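Local coordinates for uncharacterized protein (Bacteroides ovatus, PDB 4IPB), which is of unknown function but belongs to a putative beta-lactamase-inhibitor-like, PepSY-like family, and folds as helices packed on an antiparallel sheet, at residues 13-18 against 42-47; 52-57 against 87-92; 76-81 against 100-105. All coordinates share one frame; numbering follows the deposited sequence.

Contact 1: 13-18 against 42-47; sequences KKMYPK and KNVWFN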
loop_
_atom_site.group_PDB
_atom_site.type_symbol
_atom_site.label_atom_id
_atom_site.label_comp_id
_atom_site.label_asym_id
_atom_site.label_seq_id
_atom_site.Cartn_x
_atom_site.Cartn_y
_atom_site.Cartn_z
ATOM N N LYS A 13 14.520 -7.673 -10.059
ATOM C CA LYS A 13 15.150 -8.979 -9.836
ATOM C C LYS A 13 16.175 -8.898 -8.708
ATOM O O LYS A 13 16.362 -9.869 -7.972
ATOM C CB LYS A 13 15.786 -9.498 -11.117
ATOM C CG LYS A 13 16.442 -10.875 -11.014
ATOM C CD LYS A 13 15.362 -11.936 -10.967
ATOM C CE LYS A 13 15.873 -13.359 -10.888
ATOM N NZ LYS A 13 14.624 -14.171 -10.778
ATOM N N LYS A 14 16.821 -7.753 -8.528
ATOM C CA LYS A 14 17.698 -7.574 -7.362
ATOM C C LYS A 14 16.942 -7.458 -6.030
ATOM O O LYS A 14 17.378 -8.055 -5.007
ATOM C CB LYS A 14 18.587 -6.381 -7.565
ATOM C CG LYS A 14 19.568 -6.604 -8.711
ATOM C CD LYS A 14 20.529 -5.451 -8.790
ATOM C CE LYS A 14 21.597 -5.814 -9.788
ATOM N NZ LYS A 14 21.100 -5.440 -11.135
HETATM N N MSE A 15 15.800 -6.781 -6.050
HETATM C CA MSE A 15 14.969 -6.623 -4.845
HETATM C C MSE A 15 14.299 -7.923 -4.431
HETATM O O MSE A 15 14.162 -8.205 -3.231
HETATM C CB MSE A 15 13.916 -5.540 -5.056
HETATM C CG MSE A 15 14.540 -4.194 -5.174
HETATM SE SE MSE A 15 13.189 -2.812 -5.316
HETATM C CE MSE A 15 12.522 -2.762 -3.603
ATOM N N TYR A 16 13.752 -8.654 -5.420
ATOM C CA TYR A 16 12.925 -9.809 -5.198
ATOM C C TYR A 16 13.339 -10.965 -6.103
ATOM O O TYR A 16 12.590 -11.377 -7.009
ATOM C CB TYR A 16 11.448 -9.447 -5.436
ATOM C CG TYR A 16 10.967 -8.456 -4.398
ATOM C CD1 TYR A 16 10.648 -8.867 -3.135
ATOM C CD2 TYR A 16 10.820 -7.150 -4.696
ATOM C CE1 TYR A 16 10.204 -7.990 -2.195
ATOM C CE2 TYR A 16 10.459 -6.242 -3.739
ATOM C CZ TYR A 16 10.146 -6.671 -2.495
ATOM O OH TYR A 16 9.757 -5.786 -1.489
ATOM N N PRO A 17 14.545 -11.523 -5.856
ATOM C CA PRO A 17 15.100 -12.535 -6.761
ATOM C C PRO A 17 14.247 -13.806 -6.860
ATOM O O PRO A 17 14.300 -14.508 -7.885
ATOM C CB PRO A 17 16.489 -12.821 -6.162
ATOM C CG PRO A 17 16.429 -12.338 -4.770
ATOM C CD PRO A 17 15.546 -11.116 -4.848
ATOM N N LYS A 18 13.470 -14.099 -5.825
ATOM C CA LYS A 18 12.686 -15.344 -5.797
ATOM C C LYS A 18 11.210 -15.155 -6.170
ATOM O O LYS A 18 10.447 -16.127 -6.215
ATOM C CB LYS A 18 12.787 -15.990 -4.422
ATOM C CG LYS A 18 14.222 -16.285 -4.024
ATOM C CD LYS A 18 15.003 -16.936 -5.187
ATOM C CE LYS A 18 15.953 -18.001 -4.707
ATOM N NZ LYS A 18 16.830 -17.627 -3.569
ATOM N N LYS A 42 2.194 -7.993 -2.550
ATOM C CA LYS A 42 2.973 -6.792 -2.723
ATOM C C LYS A 42 2.739 -6.120 -4.082
ATOM O O LYS A 42 2.448 -6.805 -5.080
ATOM C CB LYS A 42 4.450 -7.146 -2.652
ATOM C CG LYS A 42 4.917 -7.870 -1.389
ATOM C CD LYS A 42 6.170 -7.274 -0.856
ATOM C CE LYS A 42 6.502 -7.833 0.511
ATOM N NZ LYS A 42 6.770 -6.736 1.465
ATOM N N ASN A 43 2.802 -4.784 -4.072
ATOM C CA ASN A 43 2.849 -3.981 -5.306
ATOM C C ASN A 43 4.058 -3.100 -5.174
ATOM O O ASN A 43 4.158 -2.256 -4.254
ATOM C CB ASN A 43 1.567 -3.172 -5.465
ATOM C CG ASN A 43 0.410 -4.037 -5.812
ATOM O OD1 ASN A 43 0.239 -4.410 -6.987
ATOM N ND2 ASN A 43 -0.400 -4.375 -4.829
ATOM N N VAL A 44 4.997 -3.306 -6.098
ATOM C CA VAL A 44 6.278 -2.617 -6.025
ATOM C C VAL A 44 6.404 -1.771 -7.282
ATOM O O VAL A 44 6.318 -2.299 -8.401
ATOM C CB VAL A 44 7.468 -3.614 -5.912
ATOM C CG1 VAL A 44 8.830 -2.879 -5.816
ATOM C CG2 VAL A 44 7.281 -4.574 -4.728
ATOM N N TRP A 45 6.660 -0.487 -7.083
ATOM C CA TRP A 45 6.625 0.502 -8.146
ATOM C C TRP A 45 8.004 1.072 -8.485
ATOM O O TRP A 45 8.841 1.250 -7.596
ATOM C CB TRP A 45 5.700 1.651 -7.742
ATOM C CG TRP A 45 4.290 1.268 -7.624
ATOM C CD1 TRP A 45 3.620 0.705 -6.535
ATOM C CD2 TRP A 45 3.270 1.559 -8.597
ATOM N NE1 TRP A 45 2.294 0.529 -6.862
ATOM C CE2 TRP A 45 2.053 1.073 -8.094
ATOM C CE3 TRP A 45 3.304 2.069 -9.910
ATOM C CZ2 TRP A 45 0.882 1.133 -8.830
ATOM C CZ3 TRP A 45 2.163 2.180 -10.606
ATOM C CH2 TRP A 45 0.938 1.723 -10.073
ATOM N N PHE A 46 8.220 1.350 -9.769
ATOM C CA PHE A 46 9.496 1.871 -10.284
ATOM C C PHE A 46 9.261 2.994 -11.269
ATOM O O PHE A 46 8.192 3.057 -11.888
ATOM C CB PHE A 46 10.252 0.764 -11.082
ATOM C CG PHE A 46 10.529 -0.466 -10.271
ATOM C CD1 PHE A 46 9.585 -1.428 -10.055
ATOM C CD2 PHE A 46 11.749 -0.591 -9.633
ATOM C CE1 PHE A 46 9.862 -2.536 -9.224
ATOM C CE2 PHE A 46 12.040 -1.701 -8.839
ATOM C CZ PHE A 46 11.083 -2.661 -8.617
ATOM N N ASN A 47 10.248 3.876 -11.402
ATOM C CA ASN A 47 10.220 4.899 -12.432
ATOM C C ASN A 47 10.945 4.406 -13.699
ATOM O O ASN A 47 11.475 3.278 -13.752
ATOM C CB ASN A 47 10.753 6.232 -11.905
ATOM C CG ASN A 47 12.246 6.228 -11.681
ATOM O OD1 ASN A 47 12.987 5.372 -12.197
ATOM N ND2 ASN A 47 12.692 7.158 -10.855
HETATM O O HOH W 1 9.132 -5.970 0.843
#
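M15 and V44 bring the two backbones nearest, their CA atoms still 9.6 Å apart, a spacing that leaves the contact to side chains alone. This is helix-on-sheet packing: the end of helix 6-15 and the residues after it lie against strand 40-46, and the alternating residues K42, V44 and F46 face them. M15, a selenomethionine, slides past F46 in the opposite direction. Its SE atom stands 3.9 Å from F46 CE2, an oblique Met-aromatic contact, while the chain bends at its last torsion (chi3 73°) and brings CE to 4.3 Å from V44 CG1. The buried F46 also packs on V8, T11 and F12 of the helix. A long, flexible, unbranched side chain suits the place of M15, since one residue reaches both neighbours. Y16, the first residue to leave helical geometry, sets its ring obliquely against the other branch of V44, with CE2 3.7 Å from V44 CG2. The compact, branched valine thus offers one methyl to each of two successive residues. F35 meets the same tyrosine ring edge-to-face. Polar ends gather where Y16 and K42 cross at about a right angle. The tyrosine hydroxyl hydrogen-bonds to a glycerol, probably from the crystallisation liquor, and K42 NZ hydrogen-bonds to T57 OG1. K42 NZ also donates to the O of a water at 2.6 Å, and this water lies in the ring plane at the edge of Y16, close to its OH.

Contact 2: 52-57 against 87-92; sequences WVMTLT and TMVEFP. With GOL (glycerol), chain D.
Backbone hydrogen bonds pair T55 with E90 and T57 with M88, two in each pair, between antiparallel strand segments whose directions differ by 167°. T55 N reaches E90 O at 2.9 Å, and E90 N returns to T55 O at 2.8 Å. Between them L56 and V89 form a non-hydrogen-bonded pair, flanked by CA-H...O contacts from V89 CA to T55 O and L56 CA to M88 O. Apolar packing lies on that pair's face: L56 CD2 sits 3.8 Å from V89 CG2, and M54 runs beside F91 as an oblique Met-aromatic contact. On the T55/E90 face, W52 holds its indole between P92 CD, a CH-pi contact 3.9 Å from the six-membered centroid, and a glycerol on the opposite face. T55 OG1 accepts from W52 NE1 (2.8 Å) and hydrogen-bonds to glycerol O3 (2.6 Å), whereas glycerol O2 donates to E90 OE1 (2.7 Å). A water links T57 OG1, which K42 NZ also bonds, to E90 OE1 and M88 O, though it cannot serve every acceptor at once. Threonine hydroxyls and a carboxylate suit a face holding water and this probable crystallisation glycerol. V53 and M54 form a classic beta bulge opposite W45 on strand 40-46, strand 97-104 flanks 82-90, and F139 of helix 136-139 covers M54, L56, V89 and F91.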
loop_
_atom_site.group_PDB
_atom_site.type_symbol
_atom_site.label_atom_id
_atom_site.label_comp_id
_atom_site.label_asym_id
_atom_site.label_seq_id
_atom_site.Cartn_x
_atom_site.Cartn_y
_atom_site.Cartn_z
ATOM N N TRP A 52 13.474 2.226 -7.824
ATOM C CA TRP A 52 12.372 1.910 -6.942
ATOM C C TRP A 52 11.805 3.199 -6.328
ATOM O O TRP A 52 12.551 4.043 -5.836
ATOM C CB TRP A 52 12.881 1.028 -5.817
ATOM C CG TRP A 52 11.879 0.751 -4.737
ATOM C CD1 TRP A 52 10.687 0.134 -4.883
ATOM C CD2 TRP A 52 12.002 1.116 -3.368
ATOM N NE1 TRP A 52 10.042 0.119 -3.684
ATOM C CE2 TRP A 52 10.816 0.711 -2.731
ATOM C CE3 TRP A 52 12.982 1.785 -2.613
ATOM C CZ2 TRP A 52 10.597 0.893 -1.390
ATOM C CZ3 TRP A 52 12.745 1.951 -1.290
ATOM C CH2 TRP A 52 11.581 1.489 -0.692
ATOM N N VAL A 53 10.490 3.338 -6.416
ATOM C CA VAL A 53 9.760 4.479 -5.849
ATOM C C VAL A 53 8.859 4.207 -4.657
ATOM O O VAL A 53 8.641 5.120 -3.865
ATOM C CB VAL A 53 9.083 5.309 -6.913
ATOM C CG1 VAL A 53 10.158 5.884 -7.850
ATOM C CG2 VAL A 53 7.986 4.585 -7.615
HETATM N N MSE A 54 8.299 3.012 -4.572
HETATM C CA MSE A 54 7.453 2.620 -3.381
HETATM C C MSE A 54 7.118 1.159 -3.413
HETATM O O MSE A 54 6.969 0.548 -4.500
HETATM C CB MSE A 54 6.204 3.494 -3.196
HETATM C CG MSE A 54 5.236 3.405 -4.309
HETATM SE SE MSE A 54 3.624 4.507 -3.914
HETATM C CE MSE A 54 2.602 3.973 -5.377
ATOM N N THR A 55 6.874 0.605 -2.209
ATOM C CA THR A 55 6.352 -0.705 -2.089
ATOM C C THR A 55 5.150 -0.653 -1.156
ATOM O O THR A 55 5.221 -0.050 -0.073
ATOM C CB THR A 55 7.414 -1.629 -1.478
ATOM O OG1 THR A 55 8.484 -1.803 -2.418
ATOM C CG2 THR A 55 6.815 -2.995 -1.137
ATOM N N LEU A 56 4.100 -1.324 -1.574
ATOM C CA LEU A 56 2.872 -1.457 -0.791
ATOM C C LEU A 56 2.667 -2.920 -0.457
ATOM O O LEU A 56 2.604 -3.793 -1.363
ATOM C CB LEU A 56 1.688 -0.892 -1.517
ATOM C CG LEU A 56 1.761 0.587 -1.787
ATOM C CD1 LEU A 56 2.470 0.939 -3.078
ATOM C CD2 LEU A 56 0.383 1.206 -1.796
ATOM N N THR A 57 2.572 -3.228 0.847
ATOM C CA THR A 57 2.416 -4.589 1.301
ATOM C C THR A 57 1.055 -4.718 1.995
ATOM O O THR A 57 0.728 -3.931 2.877
ATOM C CB THR A 57 3.487 -5.007 2.320
ATOM O OG1 THR A 57 4.812 -4.833 1.749
ATOM C CG2 THR A 57 3.351 -6.451 2.743
ATOM N N THR A 87 -2.557 -1.644 4.739
ATOM C CA THR A 87 -1.479 -1.593 3.769
ATOM C C THR A 87 -0.285 -0.854 4.360
ATOM O O THR A 87 -0.425 0.306 4.865
ATOM C CB THR A 87 -1.914 -0.912 2.472
ATOM O OG1 THR A 87 -3.109 -1.518 2.017
ATOM C CG2 THR A 87 -0.841 -0.992 1.407
HETATM N N MSE A 88 0.900 -1.431 4.280
HETATM C CA MSE A 88 2.115 -0.724 4.664
HETATM C C MSE A 88 2.741 -0.141 3.402
HETATM O O MSE A 88 2.866 -0.876 2.409
HETATM C CB MSE A 88 3.075 -1.689 5.341
HETATM C CG MSE A 88 4.462 -1.106 5.635
HETATM SE SE MSE A 88 4.419 0.361 6.927
HETATM C CE MSE A 88 4.175 -0.751 8.527
ATOM N N VAL A 89 3.053 1.123 3.407
ATOM C CA VAL A 89 3.564 1.858 2.222
ATOM C C VAL A 89 4.935 2.359 2.576
ATOM O O VAL A 89 5.104 3.083 3.555
ATOM C CB VAL A 89 2.648 3.011 1.763
ATOM C CG1 VAL A 89 3.131 3.553 0.427
ATOM C CG2 VAL A 89 1.219 2.572 1.653
ATOM N N GLU A 90 5.943 1.925 1.833
ATOM C CA GLU A 90 7.320 2.275 2.089
ATOM C C GLU A 90 7.924 2.968 0.906
ATOM O O GLU A 90 7.558 2.682 -0.249
ATOM C CB GLU A 90 8.153 1.066 2.415
ATOM C CG GLU A 90 7.693 0.335 3.668
ATOM C CD GLU A 90 8.405 -0.998 3.864
ATOM O OE1 GLU A 90 8.005 -1.983 3.177
ATOM O OE2 GLU A 90 9.346 -1.018 4.700
ATOM N N PHE A 91 8.865 3.875 1.185
ATOM C CA PHE A 91 9.473 4.721 0.140
ATOM C C PHE A 91 10.985 4.825 0.323
ATOM O O PHE A 91 11.496 4.670 1.453
ATOM C CB PHE A 91 8.936 6.159 0.245
ATOM C CG PHE A 91 7.450 6.282 0.247
ATOM C CD1 PHE A 91 6.788 6.448 -0.919
ATOM C CD2 PHE A 91 6.743 6.442 1.437
ATOM C CE1 PHE A 91 5.407 6.576 -0.955
ATOM C CE2 PHE A 91 5.367 6.645 1.423
ATOM C CZ PHE A 91 4.700 6.708 0.239
ATOM N N PRO A 92 11.726 5.231 -0.722
ATOM C CA PRO A 92 13.177 5.365 -0.562
ATOM C C PRO A 92 13.534 6.526 0.342
ATOM O O PRO A 92 14.520 6.446 1.034
ATOM C CB PRO A 92 13.691 5.558 -2.023
ATOM C CG PRO A 92 12.460 5.878 -2.847
ATOM C CD PRO A 92 11.334 5.175 -2.148
HETATM C C1 GOL D . 11.588 -1.458 1.729
HETATM O O1 GOL D . 12.463 -2.380 2.406
HETATM C C2 GOL D . 10.561 -2.174 0.848
HETATM O O2 GOL D . 9.845 -3.181 1.569
HETATM C C3 GOL D . 11.279 -2.780 -0.350
HETATM O O3 GOL D . 10.295 -3.248 -1.265
HETATM O O HOH W 2 5.596 -2.254 2.240
#

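Contact 3: 76-81 against 100-105; sequences GPYANW and IKVGQD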
loop_
_atom_site.group_PDB
_atom_site.type_symbol
_atom_site.label_atom_id
_atom_site.label_comp_id
_atom_site.label_asym_id
_atom_site.label_seq_id
_atom_site.Cartn_x
_atom_site.Cartn_y
_atom_site.Cartn_z
ATOM N N GLY A 76 -8.835 5.943 18.578
ATOM C CA GLY A 76 -9.297 6.979 17.652
ATOM C C GLY A 76 -10.763 6.787 17.262
ATOM O O GLY A 76 -11.434 5.894 17.721
ATOM N N PRO A 77 -11.262 7.641 16.357
ATOM C CA PRO A 77 -12.695 7.622 15.996
ATOM C C PRO A 77 -13.231 6.406 15.258
ATOM O O PRO A 77 -14.441 6.186 15.246
ATOM C CB PRO A 77 -12.870 8.877 15.123
ATOM C CG PRO A 77 -11.560 9.607 15.153
ATOM C CD PRO A 77 -10.501 8.714 15.711
ATOM N N TYR A 78 -12.340 5.632 14.667
ATOM C CA TYR A 78 -12.709 4.474 13.844
ATOM C C TYR A 78 -12.466 3.147 14.584
ATOM O O TYR A 78 -12.568 2.097 13.981
ATOM C CB TYR A 78 -11.921 4.521 12.533
ATOM C CG TYR A 78 -12.125 5.810 11.831
ATOM C CD1 TYR A 78 -13.257 6.034 11.095
ATOM C CD2 TYR A 78 -11.236 6.860 12.011
ATOM C CE1 TYR A 78 -13.493 7.249 10.485
ATOM C CE2 TYR A 78 -11.463 8.090 11.433
ATOM C CZ TYR A 78 -12.575 8.262 10.648
ATOM O OH TYR A 78 -12.780 9.488 10.088
ATOM N N ALA A 79 -12.147 3.238 15.873
ATOM C CA ALA A 79 -11.834 2.067 16.730
ATOM C C ALA A 79 -12.805 0.905 16.576
ATOM O O ALA A 79 -12.378 -0.238 16.581
ATOM C CB ALA A 79 -11.724 2.493 18.198
ATOM N N ASN A 80 -14.092 1.195 16.401
ATOM C CA ASN A 80 -15.097 0.151 16.286
ATOM C C ASN A 80 -15.586 -0.149 14.865
ATOM O O ASN A 80 -16.531 -0.911 14.677
ATOM C CB ASN A 80 -16.286 0.504 17.192
ATOM C CG ASN A 80 -15.890 0.582 18.667
ATOM O OD1 ASN A 80 -15.118 -0.240 19.154
ATOM N ND2 ASN A 80 -16.391 1.585 19.366
ATOM N N TRP A 81 -14.927 0.413 13.867
ATOM C CA TRP A 81 -15.266 0.162 12.477
ATOM C C TRP A 81 -14.694 -1.205 12.023
ATOM O O TRP A 81 -13.780 -1.736 12.657
ATOM C CB TRP A 81 -14.719 1.325 11.619
ATOM C CG TRP A 81 -15.575 2.580 11.715
ATOM C CD1 TRP A 81 -15.983 3.217 12.838
ATOM C CD2 TRP A 81 -16.099 3.318 10.619
ATOM N NE1 TRP A 81 -16.767 4.313 12.515
ATOM C CE2 TRP A 81 -16.868 4.380 11.151
ATOM C CE3 TRP A 81 -16.049 3.148 9.232
ATOM C CZ2 TRP A 81 -17.533 5.297 10.335
ATOM C CZ3 TRP A 81 -16.739 4.029 8.433
ATOM C CH2 TRP A 81 -17.453 5.106 8.991
ATOM N N ILE A 100 -5.150 2.213 6.611
ATOM C CA ILE A 100 -6.182 1.281 7.086
ATOM C C ILE A 100 -7.474 1.651 6.405
ATOM O O ILE A 100 -7.923 2.789 6.523
ATOM C CB ILE A 100 -6.351 1.325 8.609
ATOM C CG1 ILE A 100 -4.983 1.157 9.292
ATOM C CG2 ILE A 100 -7.373 0.280 9.045
ATOM C CD1 ILE A 100 -5.034 1.258 10.811
ATOM N N LYS A 101 -8.065 0.691 5.668
ATOM C CA LYS A 101 -9.346 0.904 5.028
ATOM C C LYS A 101 -10.437 0.354 5.924
ATOM O O LYS A 101 -10.420 -0.826 6.303
ATOM C CB LYS A 101 -9.410 0.239 3.658
ATOM C CG LYS A 101 -10.647 0.604 2.878
ATOM C CD LYS A 101 -10.644 -0.074 1.539
ATOM C CE LYS A 101 -11.887 0.282 0.766
ATOM N NZ LYS A 101 -12.101 -0.631 -0.384
ATOM N N VAL A 102 -11.377 1.227 6.289
ATOM C CA VAL A 102 -12.448 0.845 7.188
ATOM C C VAL A 102 -13.817 1.093 6.595
ATOM O O VAL A 102 -13.998 1.935 5.673
ATOM C CB VAL A 102 -12.363 1.603 8.516
ATOM C CG1 VAL A 102 -11.082 1.229 9.225
ATOM C CG2 VAL A 102 -12.421 3.105 8.320
ATOM N N GLY A 103 -14.773 0.310 7.089
ATOM C CA GLY A 103 -16.179 0.414 6.709
ATOM C C GLY A 103 -17.038 0.055 7.940
ATOM O O GLY A 103 -16.571 -0.139 9.047
ATOM N N GLN A 104 -18.333 -0.001 7.768
ATOM C CA GLN A 104 -19.218 -0.384 8.891
ATOM C C GLN A 104 -20.025 -1.523 8.389
ATOM O O GLN A 104 -20.284 -1.580 7.200
ATOM C CB GLN A 104 -20.108 0.780 9.305
ATOM C CG GLN A 104 -19.383 1.729 10.236
ATOM C CD GLN A 104 -20.228 2.911 10.654
ATOM O OE1 GLN A 104 -20.938 3.501 9.836
ATOM N NE2 GLN A 104 -20.136 3.288 11.928
ATOM N N ASP A 105 -20.351 -2.484 9.256
ATOM C CA ASP A 105 -21.266 -3.522 8.869
ATOM C C ASP A 105 -22.552 -2.796 8.474
ATOM O O ASP A 105 -22.950 -1.805 9.117
ATOM C CB ASP A 105 -21.583 -4.499 10.019
ATOM C CG ASP A 105 -20.531 -5.555 10.217
ATOM O OD1 ASP A 105 -19.643 -5.747 9.342
ATOM O OD2 ASP A 105 -20.603 -6.210 11.277
#
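W81 lays its indole under the side chain of Q104, which covers one face of it. Q104 CG stands over the six-membered ring, 3.6 Å from its centroid and 10° off the normal, as a CH-pi contact. Beyond CG the chain is extended (chi2 179°), and this carries the amide along the indole, stacked with the two planes 12° apart and NE2 3.5 Å from W81 CE2. Glutamine suits the spot because its methylenes and flat amide can both lie on an aromatic surface. Over the opposite face comes an edge atom of Y78, CD1, so the indole is sandwiched. A type I turn from Y78 to W81, closed by W81 N to Y78 O at 2.9 Å, sets the two aromatic residues together. That turn belongs to the loop joining helix 67-75 to strand 82-90, and it folds over strand 97-104 of the antiparallel sheet. At G103 the indole comes close to the bare main chain, with CE3 3.3 Å from the glycine O. V102 packs obliquely against both rings: its CG2 reaches W81 CE3 at 3.7 Å and Y78 CD1 at 4.1 Å. F73 of the helix and L113 of strand 107-115 touch both Y78 and V102.

All three contacts reach one antiparallel sheet, at different distances from the centre of the chain. Each is partly buried, but 7 of 12 touching residues are buried in contact 2 against 2 of 5 in contacts 1 and 3. Contact 2, centred about 6 Å from the chain's centre, alone joins two neighbouring strands through main-chain bonds. Contacts 1 and 3 have centres about 14 and 18 Å out, on opposite sides, and rest mainly on side-chain packing: a selenomethionine and a tyrosine in one, a stacked tryptophan and glutamine in the other. Contacts 1 and 2 touch through adjacent strands 40-46 and 52-58, and share a glycerol. Contact 3 keeps clear of contact 2, though strands 82-90 and 97-104 are neighbours.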